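Local coordinates for protein proteasome accessory factor B/C (PafBC) (Paenarthrobacter aurescens, PDB 6SJ9) that regulates transcription in the bacterial DNA damage response, probably by binding DNA through its winged helix-turn-helix domains, at residues E346-L349 / A350-L353; F574-R577 / L578-P581; L101-A104 / A105-W108. One frame throughout, in Å; residues are numbered along the deposited sequence.

Contact 1 of 3, residues E346-L349 / A350-L353; sequences EDQL and ARML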
# COMPACT_ATOMS: atom_id res chain seq x y z
N GLU A 346 9.03 5.57 11.23
CA GLU A 346 9.92 6.21 10.26
C GLU A 346 11.24 5.44 10.09
O GLU A 346 11.73 5.32 8.98
CB GLU A 346 10.18 7.66 10.68
CG GLU A 346 8.88 8.48 10.57
CD GLU A 346 9.07 9.99 10.81
OE1 GLU A 346 10.07 10.35 11.45
OE2 GLU A 346 8.27 10.79 10.31
N ASP A 347 11.81 4.89 11.17
CA ASP A 347 13.01 4.06 11.01
C ASP A 347 12.75 2.89 10.06
O ASP A 347 13.56 2.57 9.18
CB ASP A 347 13.48 3.51 12.37
CG ASP A 347 14.24 4.55 13.22
OD1 ASP A 347 14.57 5.63 12.70
OD2 ASP A 347 14.53 4.25 14.43
N GLN A 348 11.60 2.24 10.20
CA GLN A 348 11.30 1.09 9.35
C GLN A 348 11.08 1.52 7.90
O GLN A 348 11.52 0.84 6.96
CB GLN A 348 10.08 0.34 9.91
CG GLN A 348 9.71 -0.91 9.15
CD GLN A 348 8.69 -1.74 9.91
OE1 GLN A 348 7.89 -1.20 10.70
NE2 GLN A 348 8.71 -3.05 9.69
N LEU A 349 10.42 2.65 7.70
CA LEU A 349 10.25 3.13 6.33
C LEU A 349 11.58 3.48 5.71
O LEU A 349 11.83 3.12 4.56
CB LEU A 349 9.34 4.36 6.29
CG LEU A 349 7.92 3.92 6.63
CD1 LEU A 349 7.29 5.18 6.99
CD2 LEU A 349 7.14 3.22 5.51
N ALA A 350 12.46 4.15 6.47
CA ALA A 350 13.76 4.50 5.93
C ALA A 350 14.57 3.25 5.63
O ALA A 350 15.22 3.16 4.60
CB ALA A 350 14.52 5.40 6.90
N ARG A 351 14.53 2.26 6.53
CA ARG A 351 15.25 1.02 6.27
C ARG A 351 14.71 0.31 5.02
O ARG A 351 15.49 -0.18 4.20
CB ARG A 351 15.18 0.11 7.50
CG ARG A 351 15.85 -1.27 7.30
CD ARG A 351 15.97 -2.02 8.62
NE ARG A 351 14.65 -2.48 9.08
CZ ARG A 351 14.05 -2.07 10.19
NH1 ARG A 351 14.65 -1.18 10.98
NH2 ARG A 351 12.86 -2.56 10.53
N MSE A 352 13.41 0.25 4.86
CA MSE A 352 12.83 -0.38 3.66
C MSE A 352 13.28 0.30 2.40
O MSE A 352 13.52 -0.40 1.43
CB MSE A 352 11.28 -0.42 3.66
CG MSE A 352 10.76 -1.44 4.62
SE MSE A 352 8.77 -1.50 4.91
CE MSE A 352 8.54 0.20 5.78
N LEU A 353 13.41 1.64 2.39
CA LEU A 353 13.98 2.27 1.21
C LEU A 353 15.40 1.75 0.94
O LEU A 353 15.79 1.59 -0.21
CB LEU A 353 13.99 3.79 1.38
CG LEU A 353 12.60 4.43 1.31
CD1 LEU A 353 12.76 5.86 1.63
CD2 LEU A 353 12.00 4.24 -0.09
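The guanidinium of R351 turns one face to CA of Q348, which sits 4.0 Å above the plane and offset toward its rim, while the carbonyl oxygen of D347 approaches obliquely. All three lie on the first turns of helix 346-360, in the helix-turn-helix region of the PafC half, so this is a contact between neighbouring turns of one α-helix. The amide of Q348 does not stack on the guanidinium: their planes stand 41° apart, and CG of Q348 makes the closer side-chain approach, 3.8 Å from NH2 of R351. The two polar ends instead share one partner on helix 378-389, D384, which accepts a hydrogen bond from the amide of Q348 and forms a salt bridge with NE of R351. R351 comes back over Q348 because its chain, extended as far as CD, bends there (chi3 71°). Along the main chain, regular i to i+4 bonds run, for example from N of R351 to O of D347 at 2.8 Å. On the inner side L349 and selenomethionine M352 meet by their methyls; the 3.3 Å between CD2 of L349 and CE of M352 is tighter than normal van der Waals contact, and its exact value is doubtful. The bend of M352 at its last torsion (chi3 -67°) also carries CE back to within 3.7 Å of CG of Q348.

Contact 2 of 3, residues F574-R577 / L578-P581; sequences FPAR and LFTP
F579 folds back on P575 and A576 across a type I β-turn, closed by a hydrogen bond of 2.8 Å from N of F579 to O of A576, with R577 and L578 at the two corners. The donor lies well above the plane of the A576 carbonyl, 42° out of it and not on a lone pair. The turn belongs to the long loop that leads from strand 562-563 to strand 586-592, the latter part of a four-stranded sheet whose strand order is consistent with a ferredoxin-like fold.

Followed outward, the side chain of F579 first meets its own turn and then leaves it. CB touches both the A576 carbonyl oxygen, at 3.5 Å from O, and the P575 ring, at 4.0 Å from CB of P575. With CG anti to the carbonyl carbon (chi1 -65°), the ring then swings past A576, whose methyl CB comes obliquely to CD1 at 4.1 Å. Further out, the ring packs with CE1 against L107 of helix 95-118; the side chain also touches R110 of that helix and, from a loop, Y604.

On another side of the turn, T580 crosses the P575 ring at about a right angle, its methyl CG2 3.9 Å from CB of P575. The guanidinium of R577 extends from the turn to a salt bridge with D442 and a cation-pi contact with Y528. OG1 of T580 is hydrogen-bonded to N548 and also to a water. That same water donates to O of R577 at 2.9 Å and stands 3.2 Å from OG1 of T580, bridging a corner carbonyl to the hydroxyl just past the turn.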
# COMPACT_ATOMS: atom_id res chain seq x y z
N PHE A 574 7.96 5.53 17.90
CA PHE A 574 6.54 5.72 17.68
C PHE A 574 6.23 5.55 16.20
O PHE A 574 7.12 5.55 15.34
CB PHE A 574 6.02 7.06 18.23
CG PHE A 574 6.66 8.31 17.67
CD1 PHE A 574 6.03 9.01 16.64
CD2 PHE A 574 7.82 8.84 18.23
CE1 PHE A 574 6.58 10.19 16.14
CE2 PHE A 574 8.37 10.03 17.74
CZ PHE A 574 7.74 10.70 16.69
N PRO A 575 4.97 5.33 15.89
CA PRO A 575 4.61 5.11 14.50
C PRO A 575 4.88 6.36 13.65
O PRO A 575 4.85 7.50 14.12
CB PRO A 575 3.12 4.77 14.57
CG PRO A 575 2.87 4.37 16.03
CD PRO A 575 3.81 5.22 16.80
N ALA A 576 5.13 6.11 12.37
CA ALA A 576 5.19 7.21 11.44
C ALA A 576 3.78 7.80 11.27
O ALA A 576 2.78 7.22 11.70
CB ALA A 576 5.70 6.69 10.11
N ARG A 577 3.71 8.95 10.62
CA ARG A 577 2.53 9.79 10.73
C ARG A 577 1.26 9.13 10.20
O ARG A 577 0.17 9.42 10.72
CB ARG A 577 2.78 11.11 10.00
CG ARG A 577 3.58 12.06 10.82
CD ARG A 577 3.88 13.32 9.96
NE ARG A 577 4.94 13.07 8.98
CZ ARG A 577 5.53 14.03 8.26
NH1 ARG A 577 5.17 15.31 8.43
NH2 ARG A 577 6.50 13.73 7.39
N LEU A 578 1.33 8.32 9.14
CA LEU A 578 0.13 7.66 8.63
C LEU A 578 -0.20 6.38 9.37
O LEU A 578 -1.09 5.65 8.93
CB LEU A 578 0.30 7.31 7.13
CG LEU A 578 0.30 8.56 6.25
CD1 LEU A 578 0.57 8.23 4.79
CD2 LEU A 578 -1.09 9.22 6.43
N PHE A 579 0.54 6.05 10.43
CA PHE A 579 0.36 4.79 11.12
C PHE A 579 -0.05 4.91 12.60
O PHE A 579 -0.27 3.88 13.26
CB PHE A 579 1.64 3.96 10.97
CG PHE A 579 1.94 3.54 9.54
CD1 PHE A 579 2.68 4.35 8.72
CD2 PHE A 579 1.40 2.38 9.01
CE1 PHE A 579 2.99 3.99 7.42
CE2 PHE A 579 1.71 1.96 7.70
CZ PHE A 579 2.50 2.78 6.89
N THR A 580 -0.14 6.11 13.16
CA THR A 580 -0.56 6.25 14.56
C THR A 580 -2.02 5.84 14.72
O THR A 580 -2.80 5.99 13.78
CB THR A 580 -0.35 7.67 15.08
OG1 THR A 580 -1.01 8.61 14.24
CG2 THR A 580 1.12 8.03 15.12
N PRO A 581 -2.42 5.29 15.87
CA PRO A 581 -3.86 5.00 16.07
C PRO A 581 -4.65 6.28 15.91
O PRO A 581 -4.18 7.35 16.31
CB PRO A 581 -3.95 4.44 17.50
CG PRO A 581 -2.66 4.65 18.11
CD PRO A 581 -1.63 4.97 17.08
O HOH W 1 -2.33 8.23 11.40

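Contact 3 of 3, residues L101-A104 / A105-W108; sequences LLLA and AQLW
A104 and W108 are joined by a 3.0 Å bond from N of W108 to O of A104, and the indole then departs: CB of W108 stays 3.7 Å from that oxygen, but CG lies anti to the backbone N (chi1 159°), which carries the ring away from the preceding turn to touch A432. The close part of the contact is the backbone itself. CB of A105 rests 3.6 Å from O of L101, and CG of L107 comes equally near O of L103. N of L107 also bonds to that L103 oxygen, at 3.0 Å and in the carbonyl plane, whereas the bonds of A105 and Q106 come in tilted by about 30°.

These turns belong to helix 95-118, a long α-helix near the centre of the chain. A104 and A105 touch L437 and L433 of helix 427-441, which lies in the helix-turn-helix region of the PafC half, and L103 meets L440 of the same helix; the contact is therefore part of the packing between the two halves of the protein.

The looser side belongs to Q106 and W108, both partly exposed. CG of Q106 passes 3.5 Å from O of L102 and the chain runs on, extended, back along the helix. Its amide carbon and nitrogen make no close meeting with L103, whose CD1 is still 4.4 Å from NE2 of Q106; NE2 is instead hydrogen-bonded to the carbonyl oxygen of I387.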
# COMPACT_ATOMS: atom_id res chain seq x y z
N LEU A 101 8.08 3.12 -5.63
CA LEU A 101 6.73 3.51 -5.97
C LEU A 101 5.70 2.63 -5.28
O LEU A 101 4.58 3.06 -5.02
CB LEU A 101 6.58 3.45 -7.48
CG LEU A 101 5.42 4.23 -8.03
CD1 LEU A 101 5.67 5.66 -7.69
CD2 LEU A 101 5.41 4.00 -9.47
N LEU A 102 6.07 1.38 -5.03
CA LEU A 102 5.20 0.44 -4.35
C LEU A 102 4.97 0.82 -2.90
O LEU A 102 3.84 0.75 -2.39
CB LEU A 102 5.85 -0.93 -4.43
CG LEU A 102 5.23 -2.13 -3.76
CD1 LEU A 102 3.73 -2.09 -4.01
CD2 LEU A 102 5.86 -3.38 -4.42
N LEU A 103 6.01 1.29 -2.23
CA LEU A 103 5.84 1.73 -0.85
C LEU A 103 5.00 3.00 -0.84
O LEU A 103 4.13 3.16 0.01
CB LEU A 103 7.23 1.94 -0.21
CG LEU A 103 7.23 2.31 1.24
CD1 LEU A 103 6.40 1.37 2.03
CD2 LEU A 103 8.71 2.40 1.76
N ALA A 104 5.24 3.89 -1.81
CA ALA A 104 4.47 5.12 -1.90
C ALA A 104 2.98 4.84 -2.06
O ALA A 104 2.14 5.52 -1.48
CB ALA A 104 4.99 5.95 -3.09
N ALA A 105 2.63 3.86 -2.88
CA ALA A 105 1.22 3.55 -3.09
C ALA A 105 0.59 3.05 -1.82
O ALA A 105 -0.59 3.31 -1.55
CB ALA A 105 1.07 2.50 -4.22
N GLN A 106 1.38 2.34 -0.98
CA GLN A 106 0.84 1.92 0.29
C GLN A 106 0.59 3.10 1.19
O GLN A 106 -0.39 3.11 1.98
CB GLN A 106 1.80 0.94 0.98
CG GLN A 106 1.90 -0.41 0.30
CD GLN A 106 2.76 -1.42 1.13
OE1 GLN A 106 2.40 -1.75 2.30
NE2 GLN A 106 3.85 -1.91 0.54
N LEU A 107 1.48 4.11 1.16
CA LEU A 107 1.21 5.26 2.03
C LEU A 107 -0.04 6.00 1.58
O LEU A 107 -0.83 6.45 2.40
CB LEU A 107 2.40 6.22 2.05
CG LEU A 107 3.71 5.61 2.59
CD1 LEU A 107 4.66 6.75 2.84
CD2 LEU A 107 3.57 4.73 3.91
N TRP A 108 -0.21 6.16 0.26
CA TRP A 108 -1.36 6.89 -0.26
C TRP A 108 -2.65 6.23 0.21
O TRP A 108 -3.60 6.90 0.64
CB TRP A 108 -1.32 6.92 -1.81
CG TRP A 108 -2.71 7.20 -2.32
CD1 TRP A 108 -3.57 6.32 -2.89
CD2 TRP A 108 -3.40 8.47 -2.28
NE1 TRP A 108 -4.75 6.95 -3.20
CE2 TRP A 108 -4.67 8.27 -2.85
CE3 TRP A 108 -3.06 9.74 -1.80
CZ2 TRP A 108 -5.62 9.29 -2.96
CZ3 TRP A 108 -4.00 10.78 -1.92
CH2 TRP A 108 -5.27 10.54 -2.50

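From the N terminus the chain meets contact 3 first, on helix 95-118, then contact 1 at the start of helix 346-360, and last contact 2 in the loop before strand 586-592. Each is local, so none closes a long loop, and the three follow in series without nesting or crossing. In space they nevertheless adjoin. L103 and L107 of contact 3 pack on L349 of contact 1, with CD2 of L349 4.0 Å from CD1 of L103. CB of A576 in contact 2 touches E346 and L349, and L578 lies against L107. Two helices, one from each half of the chain, are thereby tied to the loop that joins strand 562-563 to strand 586-592.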